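Local coordinates for protein putative hemolysin (PDB 2RK5) that is a membrane protein of the UPF0053 family, of unestablished function, that may bind flavin adenine dinucleotide and is represented here by its transporter-associated domain, at residues P49-F57 with H65-V73; D7-T15 with V78-S86. All coordinates share one frame; numbering follows the deposited sequence. Where two conformers were deposited one is given.

Contact 1: P49-F57 with H65-V73; sequences PSQEEKEHF and HLELINDKV
Asn70 shows how one buried amide can tie an irregular loop to a sheet strand, for its side chain reaches from strand 64-74 into the turn at Pro49-Glu55. Its CB starts beside the proline ring, with Pro49 CG 3.8 Å away, and CG continues along the same ring, 3.6 Å from Pro49 CB. It is the first torsion, with CG standing between the backbone N and the carbonyl carbon (chi1 54°), that brings the amide against this ring. The two ends of the amide serve different parts of the loop. OD1 accepts a nearly straight bond from the backbone N of Glu55 at 2.9 Å, the donor lying 20° from the carbonyl plane. ND2 gives a weak bond to the carbonyl O of Ser50 at 3.0 Å, so both polar ends of this amide have backbone partners. Tyr41 of helix 37-45 packs against both Pro49 and Asn70.

Ser50 OG accepts from the backbone N of Glu53, an ST motif within the turn. Beyond the loop the chain becomes a strand: Phe57 and Leu68 form a hydrogen-bonded antiparallel pair, and Leu68 N reaches Phe57 O at 2.8 Å. His56 and Ile69, the neighbouring non-hydrogen-bonded pair, lie side by side on the other face. There Ile69 CG2 sits over the centre of the imidazole, 4.1 Å from its centroid, in a CH-pi contact. Together these features are those of an antiparallel beta hairpin, strands 56-61 and 64-74, whose incoming loop is held by side-chain-to-backbone bonds where strand pairing gives out.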
ATOM      1  N   PRO A  49       0.705  -5.287   5.765  1.00 17.04           N
ATOM      2  CA  PRO A  49       1.038  -6.582   6.390  1.00 16.11           C
ATOM      3  C   PRO A  49       2.176  -7.250   5.694  1.00 17.46           C
ATOM      4  O   PRO A  49       2.585  -6.778   4.647  1.00 17.25           O
ATOM      5  CB  PRO A  49      -0.179  -7.450   6.069  1.00 15.65           C
ATOM      6  CG  PRO A  49      -0.688  -6.896   4.799  1.00 13.98           C
ATOM      7  CD  PRO A  49      -0.554  -5.397   5.010  1.00 16.99           C
ATOM      8  N   SER A  50       2.596  -8.387   6.266  1.00 17.76           N
ATOM      9  CA  SER A  50       3.468  -9.364   5.620  1.00 18.03           C
ATOM     10  C   SER A  50       2.960 -10.782   5.897  1.00 19.14           C
ATOM     11  O   SER A  50       1.996 -11.009   6.688  1.00 18.08           O
ATOM     12  CB  SER A  50       4.894  -9.230   6.153  1.00 18.06           C
ATOM     13  OG  SER A  50       4.958  -9.458   7.546  1.00 17.77           O
ATOM     14  N   GLN A  51       3.605 -11.764   5.270  1.00 20.49           N
ATOM     15  CA  GLN A  51       3.261 -13.149   5.561  1.00 21.46           C
ATOM     16  C   GLN A  51       3.520 -13.472   7.045  1.00 21.16           C
ATOM     17  O   GLN A  51       2.761 -14.217   7.673  1.00 20.23           O
ATOM     18  CB  GLN A  51       4.006 -14.114   4.642  1.00 21.99           C
ATOM     19  CG  GLN A  51       3.703 -15.559   4.990  1.00 23.81           C
ATOM     20  CD  GLN A  51       3.966 -16.538   3.869  1.00 25.80           C
ATOM     21  OE1 GLN A  51       4.468 -16.181   2.800  1.00 31.62           O
ATOM     22  NE2 GLN A  51       3.624 -17.804   4.119  1.00 31.02           N
ATOM     23  N   GLU A  52       4.577 -12.900   7.616  1.00 21.16           N
ATOM     24  CA  GLU A  52       4.911 -13.154   9.015  1.00 21.47           C
ATOM     25  C   GLU A  52       3.911 -12.485   9.947  1.00 21.05           C
ATOM     26  O   GLU A  52       3.620 -13.007  11.018  1.00 20.32           O
ATOM     27  CB  GLU A  52       6.319 -12.629   9.335  1.00 22.43           C
ATOM     28  CG  GLU A  52       7.441 -13.362   8.621  1.00 24.42           C
ATOM     29  CD  GLU A  52       7.760 -12.849   7.220  1.00 27.37           C
ATOM     30  OE1 GLU A  52       7.036 -11.969   6.687  1.00 29.18           O
ATOM     31  OE2 GLU A  52       8.759 -13.349   6.646  1.00 27.84           O
ATOM     32  N   GLU A  53       3.397 -11.335   9.515  1.00 20.27           N
ATOM     33  CA  GLU A  53       2.566 -10.478  10.329  1.00 19.75           C
ATOM     34  C   GLU A  53       1.330 -10.166   9.520  1.00 18.89           C
ATOM     35  O   GLU A  53       1.201  -9.071   8.966  1.00 18.68           O
ATOM     36  CB  GLU A  53       3.348  -9.207  10.673  1.00 19.84           C
ATOM     37  CG  GLU A  53       4.573  -9.540  11.514  1.00 20.13           C
ATOM     38  CD  GLU A  53       5.492  -8.364  11.810  1.00 20.51           C
ATOM     39  OE1 GLU A  53       5.119  -7.207  11.492  1.00 23.61           O
ATOM     40  OE2 GLU A  53       6.595  -8.616  12.348  1.00 19.67           O
ATOM     41  N   LYS A  54       0.465 -11.174   9.378  1.00 16.46           N
ATOM     42  CA  LYS A  54      -0.750 -11.024   8.582  1.00 17.15           C
ATOM     43  C   LYS A  54      -1.703 -10.087   9.243  1.00 14.64           C
ATOM     44  O   LYS A  54      -1.725  -9.942  10.470  1.00 16.59           O
ATOM     45  CB  LYS A  54      -1.442 -12.355   8.398  1.00 16.56           C
ATOM     46  CG  LYS A  54      -0.593 -13.343   7.633  1.00 19.74           C
ATOM     47  CD  LYS A  54      -1.315 -14.613   7.375  1.00 19.84           C
ATOM     48  CE  LYS A  54      -0.466 -15.546   6.520  1.00 22.31           C
ATOM     49  NZ  LYS A  54      -1.000 -16.915   6.441  1.00 25.95           N
ATOM     50  N   GLU A  55      -2.534  -9.478   8.412  1.00 12.52           N
ATOM     51  CA  GLU A  55      -3.552  -8.584   8.915  1.00 11.25           C
ATOM     52  C   GLU A  55      -4.906  -9.068   8.416  1.00 10.25           C
ATOM     53  O   GLU A  55      -5.066  -9.402   7.257  1.00  9.74           O
ATOM     54  CB  GLU A  55      -3.293  -7.147   8.498  1.00 11.96           C
ATOM     55  CG  GLU A  55      -2.031  -6.533   9.168  1.00 13.69           C
ATOM     56  CD  GLU A  55      -2.162  -6.256  10.660  1.00 17.88           C
ATOM     57  OE1 GLU A  55      -3.297  -6.245  11.167  1.00 21.26           O
ATOM     58  OE2 GLU A  55      -1.124  -6.033  11.331  1.00 19.42           O
ATOM     59  N   HIS A  56      -5.860  -9.122   9.334  1.00  9.26           N
ATOM     60  CA  HIS A  56      -7.219  -9.586   9.065  1.00  9.61           C
ATOM     61  C   HIS A  56      -8.167  -8.407   9.117  1.00 10.50           C
ATOM     62  O   HIS A  56      -8.048  -7.573  10.007  1.00 10.62           O
ATOM     63  CB  HIS A  56      -7.635 -10.537  10.155  1.00 10.25           C
ATOM     64  CG  HIS A  56      -6.845 -11.796  10.197  1.00 11.91           C
ATOM     65  ND1 HIS A  56      -5.472 -11.835  10.338  1.00 14.47           N
ATOM     66  CD2 HIS A  56      -7.257 -13.080  10.222  1.00 13.98           C
ATOM     67  CE1 HIS A  56      -5.071 -13.091  10.390  1.00 13.27           C
ATOM     68  NE2 HIS A  56      -6.133 -13.866  10.335  1.00 17.78           N
ATOM     69  N   PHE A  57      -9.082  -8.337   8.158  1.00  9.42           N
ATOM     70  CA  PHE A  57     -10.098  -7.282   8.161  1.00 10.12           C
ATOM     71  C   PHE A  57     -11.452  -7.907   7.951  1.00 10.40           C
ATOM     72  O   PHE A  57     -11.651  -8.633   7.000  1.00 11.47           O
ATOM     73  CB  PHE A  57      -9.832  -6.262   7.045  1.00 10.98           C
ATOM     74  CG  PHE A  57     -10.613  -4.987   7.194  1.00 10.37           C
ATOM     75  CD1 PHE A  57     -10.523  -4.248   8.340  1.00 12.44           C
ATOM     76  CD2 PHE A  57     -11.401  -4.510   6.170  1.00 16.08           C
ATOM     77  CE1 PHE A  57     -11.206  -3.064   8.484  1.00 14.55           C
ATOM     78  CE2 PHE A  57     -12.102  -3.301   6.320  1.00 14.64           C
ATOM     79  CZ  PHE A  57     -12.008  -2.612   7.473  1.00 13.69           C
ATOM     80  N   HIS A  65     -20.841 -12.017   6.044  0.50 13.93           N
ATOM     81  CA  HIS A  65     -19.656 -11.621   6.793  0.50 13.25           C
ATOM     82  C   HIS A  65     -18.464 -12.059   5.965  0.50 12.50           C
ATOM     83  O   HIS A  65     -18.417 -13.185   5.519  0.50 12.01           O
ATOM     84  CB  HIS A  65     -19.596 -12.283   8.169  0.50 14.09           C
ATOM     85  CG  HIS A  65     -18.289 -12.085   8.877  0.50 14.69           C
ATOM     86  ND1 HIS A  65     -18.088 -11.112   9.833  0.50 17.22           N
ATOM     87  CD2 HIS A  65     -17.116 -12.751   8.770  0.50 16.69           C
ATOM     88  CE1 HIS A  65     -16.847 -11.187  10.279  0.50 17.42           C
ATOM     89  NE2 HIS A  65     -16.231 -12.167   9.641  0.50 17.26           N
ATOM     90  N   LEU A  66     -17.535 -11.139   5.726  1.00 11.20           N
ATOM     91  CA  LEU A  66     -16.322 -11.420   4.961  1.00 11.46           C
ATOM     92  C   LEU A  66     -15.130 -11.214   5.881  1.00 10.77           C
ATOM     93  O   LEU A  66     -15.056 -10.216   6.604  1.00 10.77           O
ATOM     94  CB  LEU A  66     -16.187 -10.449   3.805  1.00 11.78           C
ATOM     95  CG  LEU A  66     -17.287 -10.375   2.748  1.00 15.41           C
ATOM     96  CD1 LEU A  66     -16.929  -9.359   1.649  1.00 18.05           C
ATOM     97  CD2 LEU A  66     -17.508 -11.694   2.168  1.00 17.86           C
ATOM     98  N   GLU A  67     -14.178 -12.134   5.798  1.00  9.75           N
ATOM     99  CA  GLU A  67     -12.876 -11.962   6.451  1.00  9.37           C
ATOM    100  C   GLU A  67     -11.833 -11.887   5.337  1.00  8.50           C
ATOM    101  O   GLU A  67     -11.741 -12.794   4.514  1.00  9.59           O
ATOM    102  CB  GLU A  67     -12.560 -13.096   7.432  1.00  9.87           C
ATOM    103  CG  GLU A  67     -11.226 -12.911   8.127  1.00 10.47           C
ATOM    104  CD  GLU A  67     -10.877 -14.011   9.111  1.00 10.51           C
ATOM    105  OE1 GLU A  67     -11.539 -15.050   9.099  1.00 13.82           O
ATOM    106  OE2 GLU A  67      -9.899 -13.837   9.863  1.00 16.93           O
ATOM    107  N   LEU A  68     -11.078 -10.792   5.301  1.00  8.83           N
ATOM    108  CA  LEU A  68     -10.060 -10.559   4.273  1.00  9.83           C
ATOM    109  C   LEU A  68      -8.689 -10.685   4.936  1.00  9.34           C
ATOM    110  O   LEU A  68      -8.451 -10.060   5.958  1.00  9.32           O
ATOM    111  CB  LEU A  68     -10.197  -9.171   3.681  1.00  9.21           C
ATOM    112  CG  LEU A  68     -11.373  -8.819   2.782  1.00 11.94           C
ATOM    113  CD1 LEU A  68     -12.655  -9.054   3.482  1.00 17.13           C
ATOM    114  CD2 LEU A  68     -11.254  -7.357   2.385  1.00 12.23           C
ATOM    115  N   ILE A  69      -7.808 -11.477   4.329  1.00  8.90           N
ATOM    116  CA  ILE A  69      -6.471 -11.727   4.858  1.00  9.74           C
ATOM    117  C   ILE A  69      -5.456 -11.653   3.734  1.00  8.95           C
ATOM    118  O   ILE A  69      -5.680 -12.194   2.665  1.00  9.17           O
ATOM    119  CB  ILE A  69      -6.350 -13.121   5.513  1.00  9.86           C
ATOM    120  CG1 ILE A  69      -7.543 -13.450   6.408  1.00 12.26           C
ATOM    121  CG2 ILE A  69      -5.064 -13.189   6.341  1.00 11.11           C
ATOM    122  CD1 ILE A  69      -7.489 -14.890   6.975  1.00 12.22           C
ATOM    123  N   ASN A  70      -4.315 -11.018   3.977  1.00  8.48           N
ATOM    124  CA  ASN A  70      -3.297 -10.995   2.928  1.00  8.96           C
ATOM    125  C   ASN A  70      -2.829 -12.404   2.629  1.00  8.42           C
ATOM    126  O   ASN A  70      -2.570 -13.198   3.553  1.00  9.12           O
ATOM    127  CB  ASN A  70      -2.118 -10.114   3.293  1.00  9.34           C
ATOM    128  CG  ASN A  70      -1.514 -10.470   4.619  1.00  8.90           C
ATOM    129  OD1 ASN A  70      -2.193 -10.352   5.623  1.00  9.53           O
ATOM    130  ND2 ASN A  70      -0.218 -10.839   4.642  1.00  9.13           N
ATOM    131  N   ASP A  71      -2.721 -12.707   1.335  1.00  9.27           N
ATOM    132  CA  ASP A  71      -2.123 -13.952   0.877  1.00  9.96           C
ATOM    133  C   ASP A  71      -0.772 -13.747   0.194  1.00  9.91           C
ATOM    134  O   ASP A  71       0.080 -14.628   0.239  1.00 12.21           O
ATOM    135  CB  ASP A  71      -3.095 -14.672  -0.059  1.00 10.20           C
ATOM    136  CG  ASP A  71      -2.524 -15.955  -0.640  1.00 14.05           C
ATOM    137  OD1 ASP A  71      -2.448 -16.961   0.085  1.00 18.77           O
ATOM    138  OD2 ASP A  71      -2.167 -15.950  -1.850  1.00 20.71           O
ATOM    139  N   LYS A  72      -0.570 -12.600  -0.445  1.00  9.72           N
ATOM    140  CA  LYS A  72       0.729 -12.293  -1.054  1.00 10.49           C
ATOM    141  C   LYS A  72       0.912 -10.780  -1.032  1.00 10.21           C
ATOM    142  O   LYS A  72      -0.039 -10.051  -1.331  1.00 10.62           O
ATOM    143  CB  LYS A  72       0.798 -12.802  -2.488  1.00 11.96           C
ATOM    144  CG  LYS A  72       2.097 -12.561  -3.201  1.00 15.11           C
ATOM    145  CD  LYS A  72       3.165 -13.415  -2.668  1.00 19.43           C
ATOM    146  CE  LYS A  72       4.343 -13.579  -3.616  1.00 21.09           C
ATOM    147  NZ  LYS A  72       5.439 -14.375  -2.969  1.00 23.66           N
ATOM    148  N   VAL A  73       2.115 -10.332  -0.672  1.00 10.40           N
ATOM    149  CA  VAL A  73       2.488  -8.939  -0.649  1.00 11.40           C
ATOM    150  C   VAL A  73       3.791  -8.756  -1.427  1.00 11.97           C
ATOM    151  O   VAL A  73       4.715  -9.552  -1.296  1.00 12.92           O
ATOM    152  CB  VAL A  73       2.708  -8.482   0.799  1.00 11.78           C
ATOM    153  CG1 VAL A  73       3.174  -7.024   0.861  1.00 13.57           C
ATOM    154  CG2 VAL A  73       1.435  -8.665   1.617  1.00 12.64           C
TER

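Contact 2: D7-T15 with V78-S86; sequences DNTYIVLGT and VTKLKILVS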
ATOM      1  N   ASP A   7     -14.665 -24.654   0.479  1.00 19.77           N
ATOM      2  CA  ASP A   7     -16.031 -24.166   0.642  1.00 19.69           C
ATOM      3  C   ASP A   7     -15.970 -22.789   1.312  1.00 18.78           C
ATOM      4  O   ASP A   7     -15.279 -22.627   2.304  1.00 18.37           O
ATOM      5  CB  ASP A   7     -16.890 -25.114   1.496  1.00 20.84           C
ATOM      6  CG  ASP A   7     -17.419 -26.316   0.716  1.00 24.16           C
ATOM      7  OD1 ASP A   7     -17.222 -26.419  -0.522  1.00 29.00           O
ATOM      8  OD2 ASP A   7     -18.053 -27.175   1.356  1.00 27.41           O
ATOM      9  N   ASN A   8     -16.651 -21.819   0.715  1.00 17.43           N
ATOM     10  CA  ASN A   8     -16.714 -20.443   1.232  1.00 16.83           C
ATOM     11  C   ASN A   8     -15.347 -19.782   1.436  1.00 15.46           C
ATOM     12  O   ASN A   8     -15.220 -18.850   2.238  1.00 14.31           O
ATOM     13  CB  ASN A   8     -17.517 -20.439   2.536  1.00 17.59           C
ATOM     14  CG  ASN A   8     -18.947 -20.938   2.338  1.00 18.81           C
ATOM     15  OD1 ASN A   8     -19.412 -21.827   3.055  1.00 25.66           O
ATOM     16  ND2 ASN A   8     -19.628 -20.399   1.339  1.00 21.65           N
ATOM     17  N   THR A   9     -14.339 -20.255   0.703  1.00 14.77           N
ATOM     18  CA  THR A   9     -12.983 -19.725   0.805  1.00 14.29           C
ATOM     19  C   THR A   9     -12.455 -19.436  -0.581  1.00 12.87           C
ATOM     20  O   THR A   9     -12.500 -20.295  -1.447  1.00 11.78           O
ATOM     21  CB  THR A   9     -12.061 -20.730   1.516  1.00 15.54           C
ATOM     22  OG1 THR A   9     -12.719 -21.208   2.704  1.00 17.72           O
ATOM     23  CG2 THR A   9     -10.707 -20.103   1.843  1.00 16.15           C
ATOM     24  N   TYR A  10     -11.937 -18.220  -0.786  1.00 10.60           N
ATOM     25  CA  TYR A  10     -11.539 -17.744  -2.107  1.00 11.19           C
ATOM     26  C   TYR A  10     -10.190 -17.038  -2.087  1.00  9.99           C
ATOM     27  O   TYR A  10      -9.800 -16.476  -1.064  1.00 10.74           O
ATOM     28  CB  TYR A  10     -12.580 -16.765  -2.656  1.00 11.79           C
ATOM     29  CG  TYR A  10     -13.986 -17.297  -2.640  1.00 12.30           C
ATOM     30  CD1 TYR A  10     -14.568 -17.820  -3.782  1.00 15.25           C
ATOM     31  CD2 TYR A  10     -14.731 -17.297  -1.468  1.00 14.45           C
ATOM     32  CE1 TYR A  10     -15.869 -18.345  -3.750  1.00 15.22           C
ATOM     33  CE2 TYR A  10     -16.029 -17.804  -1.440  1.00 14.97           C
ATOM     34  CZ  TYR A  10     -16.586 -18.332  -2.582  1.00 15.13           C
ATOM     35  OH  TYR A  10     -17.876 -18.851  -2.569  1.00 17.89           O
ATOM     36  N   ILE A  11      -9.477 -17.104  -3.210  1.00  9.92           N
ATOM     37  CA  ILE A  11      -8.326 -16.232  -3.441  1.00 10.07           C
ATOM     38  C   ILE A  11      -8.722 -15.238  -4.509  1.00  9.27           C
ATOM     39  O   ILE A  11      -9.245 -15.623  -5.561  1.00 10.00           O
ATOM     40  CB  ILE A  11      -7.047 -17.003  -3.852  1.00 10.74           C
ATOM     41  CG1 ILE A  11      -6.661 -17.996  -2.754  1.00 12.44           C
ATOM     42  CG2 ILE A  11      -5.888 -16.060  -4.116  1.00 12.26           C
ATOM     43  CD1 ILE A  11      -6.167 -17.374  -1.480  1.00 14.09           C
ATOM     44  N   VAL A  12      -8.526 -13.952  -4.212  1.00  9.25           N
ATOM     45  CA  VAL A  12      -8.759 -12.878  -5.185  1.00  9.90           C
ATOM     46  C   VAL A  12      -7.485 -12.095  -5.447  1.00  9.44           C
ATOM     47  O   VAL A  12      -6.701 -11.876  -4.537  1.00  9.36           O
ATOM     48  CB  VAL A  12      -9.891 -11.882  -4.775  1.00 10.77           C
ATOM     49  CG1 VAL A  12     -11.176 -12.660  -4.515  1.00 11.54           C
ATOM     50  CG2 VAL A  12      -9.510 -11.012  -3.621  1.00 13.15           C
ATOM     51  N   LEU A  13      -7.343 -11.648  -6.698  1.00  8.88           N
ATOM     52  CA  LEU A  13      -6.304 -10.724  -7.061  1.00  9.15           C
ATOM     53  C   LEU A  13      -6.582  -9.364  -6.434  1.00  9.45           C
ATOM     54  O   LEU A  13      -7.720  -8.879  -6.452  1.00  9.40           O
ATOM     55  CB  LEU A  13      -6.186 -10.580  -8.571  1.00  9.33           C
ATOM     56  CG  LEU A  13      -5.917 -11.895  -9.303  1.00 13.63           C
ATOM     57  CD1 LEU A  13      -5.667 -11.558 -10.760  1.00 18.50           C
ATOM     58  CD2 LEU A  13      -4.749 -12.692  -8.696  1.00 18.54           C
ATOM     59  N   GLY A  14      -5.537  -8.758  -5.873  1.00  8.90           N
ATOM     60  CA  GLY A  14      -5.682  -7.450  -5.245  1.00  8.55           C
ATOM     61  C   GLY A  14      -6.186  -6.389  -6.203  1.00  8.04           C
ATOM     62  O   GLY A  14      -6.791  -5.400  -5.810  1.00  9.15           O
ATOM     63  N   THR A  15      -5.871  -6.575  -7.475  1.00  9.06           N
ATOM     64  CA  THR A  15      -6.255  -5.622  -8.534  1.00  9.58           C
ATOM     65  C   THR A  15      -7.720  -5.780  -8.944  1.00  9.57           C
ATOM     66  O   THR A  15      -8.231  -4.987  -9.725  1.00  9.92           O
ATOM     67  CB  THR A  15      -5.356  -5.770  -9.788  1.00 11.10           C
ATOM     68  OG1 THR A  15      -5.327  -7.147 -10.156  1.00 12.73           O
ATOM     69  CG2 THR A  15      -3.964  -5.265  -9.482  1.00 11.76           C
ATOM     70  N   VAL A  78      -0.526  -5.373  -1.467  1.00 14.58           N
ATOM     71  CA  VAL A  78      -1.177  -6.666  -1.312  1.00 13.98           C
ATOM     72  C   VAL A  78      -1.640  -7.056  -2.698  1.00 13.48           C
ATOM     73  O   VAL A  78      -2.545  -6.443  -3.273  1.00 15.06           O
ATOM     74  CB  VAL A  78      -2.360  -6.583  -0.356  1.00 13.37           C
ATOM     75  CG1 VAL A  78      -2.891  -7.979  -0.091  1.00 14.70           C
ATOM     76  CG2 VAL A  78      -1.909  -5.925   0.946  1.00 17.08           C
ATOM     77  N   THR A  79      -1.059  -8.108  -3.236  1.00 11.61           N
ATOM     78  CA  THR A  79      -1.377  -8.555  -4.595  1.00 11.54           C
ATOM     79  C   THR A  79      -2.382  -9.728  -4.649  1.00 10.40           C
ATOM     80  O   THR A  79      -3.005  -9.951  -5.700  1.00 10.05           O
ATOM     81  CB  THR A  79      -0.105  -8.923  -5.333  1.00 12.04           C
ATOM     82  OG1 THR A  79       0.529  -9.986  -4.643  1.00 12.89           O
ATOM     83  CG2 THR A  79       0.826  -7.735  -5.382  1.00 12.20           C
ATOM     84  N   LYS A  80      -2.522 -10.470  -3.554  1.00 10.70           N
ATOM     85  CA  LYS A  80      -3.517 -11.538  -3.429  1.00 10.85           C
ATOM     86  C   LYS A  80      -4.089 -11.524  -2.042  1.00  9.73           C
ATOM     87  O   LYS A  80      -3.363 -11.307  -1.071  1.00  9.68           O
ATOM     88  CB  LYS A  80      -2.940 -12.914  -3.707  1.00 11.64           C
ATOM     89  CG  LYS A  80      -2.506 -13.140  -5.140  1.00 13.95           C
ATOM     90  CD  LYS A  80      -2.162 -14.607  -5.447  1.00 15.71           C
ATOM     91  CE  LYS A  80      -1.676 -14.760  -6.912  1.00 17.24           C
ATOM     92  NZ  LYS A  80      -1.192 -16.137  -7.266  1.00 20.83           N
ATOM     93  N   LEU A  81      -5.402 -11.729  -1.970  1.00  8.63           N
ATOM     94  CA  LEU A  81      -6.123 -11.808  -0.709  1.00  9.90           C
ATOM     95  C   LEU A  81      -6.864 -13.127  -0.615  1.00  9.10           C
ATOM     96  O   LEU A  81      -7.396 -13.612  -1.609  1.00  9.89           O
ATOM     97  CB  LEU A  81      -7.158 -10.697  -0.607  1.00 10.08           C
ATOM     98  CG  LEU A  81      -6.709  -9.280  -0.289  1.00 11.03           C
ATOM     99  CD1 LEU A  81      -7.886  -8.317  -0.536  1.00 17.32           C
ATOM    100  CD2 LEU A  81      -6.273  -9.174   1.181  1.00 17.39           C
ATOM    101  N   LYS A  82      -6.937 -13.670   0.596  1.00  9.16           N
ATOM    102  CA  LYS A  82      -7.840 -14.749   0.939  1.00 10.55           C
ATOM    103  C   LYS A  82      -9.134 -14.150   1.480  1.00  9.78           C
ATOM    104  O   LYS A  82      -9.084 -13.265   2.326  1.00 10.46           O
ATOM    105  CB  LYS A  82      -7.217 -15.631   2.002  1.00 11.67           C
ATOM    106  CG  LYS A  82      -7.974 -16.907   2.281  1.00 13.03           C
ATOM    107  CD  LYS A  82      -7.255 -17.707   3.365  1.00 14.33           C
ATOM    108  CE  LYS A  82      -7.682 -19.124   3.379  1.00 18.84           C
ATOM    109  NZ  LYS A  82      -6.764 -19.923   4.259  1.00 22.90           N
ATOM    110  N   ILE A  83     -10.271 -14.621   0.980  1.00  9.58           N
ATOM    111  CA  ILE A  83     -11.596 -14.145   1.408  1.00 10.15           C
ATOM    112  C   ILE A  83     -12.342 -15.334   1.954  1.00 10.74           C
ATOM    113  O   ILE A  83     -12.497 -16.329   1.268  1.00 11.10           O
ATOM    114  CB  ILE A  83     -12.417 -13.586   0.220  1.00  9.86           C
ATOM    115  CG1 ILE A  83     -11.562 -12.619  -0.589  1.00 11.44           C
ATOM    116  CG2 ILE A  83     -13.740 -12.952   0.707  1.00 12.05           C
ATOM    117  CD1 ILE A  83     -11.167 -11.339   0.082  1.00 11.98           C
ATOM    118  N   LEU A  84     -12.790 -15.224   3.199  1.00 11.05           N
ATOM    119  CA  LEU A  84     -13.639 -16.256   3.798  1.00 11.71           C
ATOM    120  C   LEU A  84     -15.025 -15.671   3.998  1.00 12.33           C
ATOM    121  O   LEU A  84     -15.170 -14.584   4.603  1.00 11.50           O
ATOM    122  CB  LEU A  84     -13.068 -16.671   5.151  1.00 11.91           C
ATOM    123  CG  LEU A  84     -11.652 -17.271   5.205  1.00 15.47           C
ATOM    124  CD1 LEU A  84     -11.295 -18.003   3.960  1.00 18.77           C
ATOM    125  CD2 LEU A  84     -10.623 -16.254   5.537  1.00 17.69           C
ATOM    126  N   VAL A  85     -16.035 -16.368   3.475  1.00 13.11           N
ATOM    127  CA  VAL A  85     -17.405 -15.871   3.529  1.00 14.74           C
ATOM    128  C   VAL A  85     -18.219 -16.632   4.569  1.00 15.65           C
ATOM    129  O   VAL A  85     -18.173 -17.874   4.630  1.00 16.87           O
ATOM    130  CB  VAL A  85     -18.104 -15.965   2.157  1.00 14.79           C
ATOM    131  CG1 VAL A  85     -19.491 -15.338   2.222  1.00 17.06           C
ATOM    132  CG2 VAL A  85     -17.268 -15.244   1.065  1.00 14.31           C
ATOM    133  N   SER A  86     -18.935 -15.843   5.371  1.00 16.28           N
ATOM    134  CA  SER A  86     -19.656 -16.216   6.594  1.00 18.80           C
ATOM    135  C   SER A  86     -19.145 -17.360   7.395  1.00 21.00           C
ATOM    136  O   SER A  86     -18.026 -17.230   7.899  1.00 24.72           O
ATOM    137  CB  SER A  86     -21.148 -16.177   6.356  1.00 19.19           C
ATOM    138  OG  SER A  86     -21.436 -14.839   6.029  1.00 16.83           O
TER
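Strands 9-13 and 78-85 run antiparallel at 149° with their axes 4.6 Å apart at closest, and backbone bonds join Tyr10 to Ile83 and Val12 to Leu81 in both directions. One further hydrogen bond at either end extends the pairing: Val85 N donates to Asn8 O, and Gly14 N reaches Thr79 O at 2.8 Å from well above the carbonyl plane, as the first strand leaves the sheet.

Side chains then divide between the two faces. On one, Val12 CG1 meets Ile83 CG1 at 3.9 Å, the two branched chains crossing at about a right angle, while Val12 CG2 leans on Leu81 CB at 3.8 Å. With chi1 -56°, CG1 lies anti to the carbonyl carbon and CG2 between that carbon and the backbone N, and the two methyls reach different partners. Further along, the Tyr10 ring has Ile83 O at its edge and Val85 CG2 3.8 Å from CE2. Helices 18-25 and 37-45 cover this face: Phe25 meets the Tyr10 ring edge-to-face, and Ile37 and Tyr41 pack on Leu81.

On the other face Thr9, Ile11 and Leu13 pair with Leu84, Lys82 and Lys80. Ile11 CD1 rests 4.0 Å from Lys82 CB, and Leu13 lies alongside the extended Lys80, its CD2 touching the aliphatic CE. An antiparallel sheet with helices packed on one face is an alpha+beta two-layer sandwich, and these two strands lie within that sheet.

How the contacts relate
Contacts 1 and 2 share one sheet through strands 64-74 and 77-85, consecutive in the chain and neighbours in the order 2-6, 9-13, 77-85, 64-74, 56-61. It is contact 2 that brings an early part of the chain, strand 9-13, beside the last strand; contact 1 is nested within the loop so closed, and their centres lie about 9 Å apart. Backbone bonds probably join them, from Lys82 N to Ile69 O at 2.8 Å and from Ser86 N to His65 O at 2.7 Å. Beneath the helices, Leu68 CG meets Ile83 CD1 at 3.7 Å, so that the apolar faces of the two contacts meet there. Val73 O also accepts a hydrogen bond from Asn33 ND2 of the second subunit, bringing contact 1 to the dimer interface.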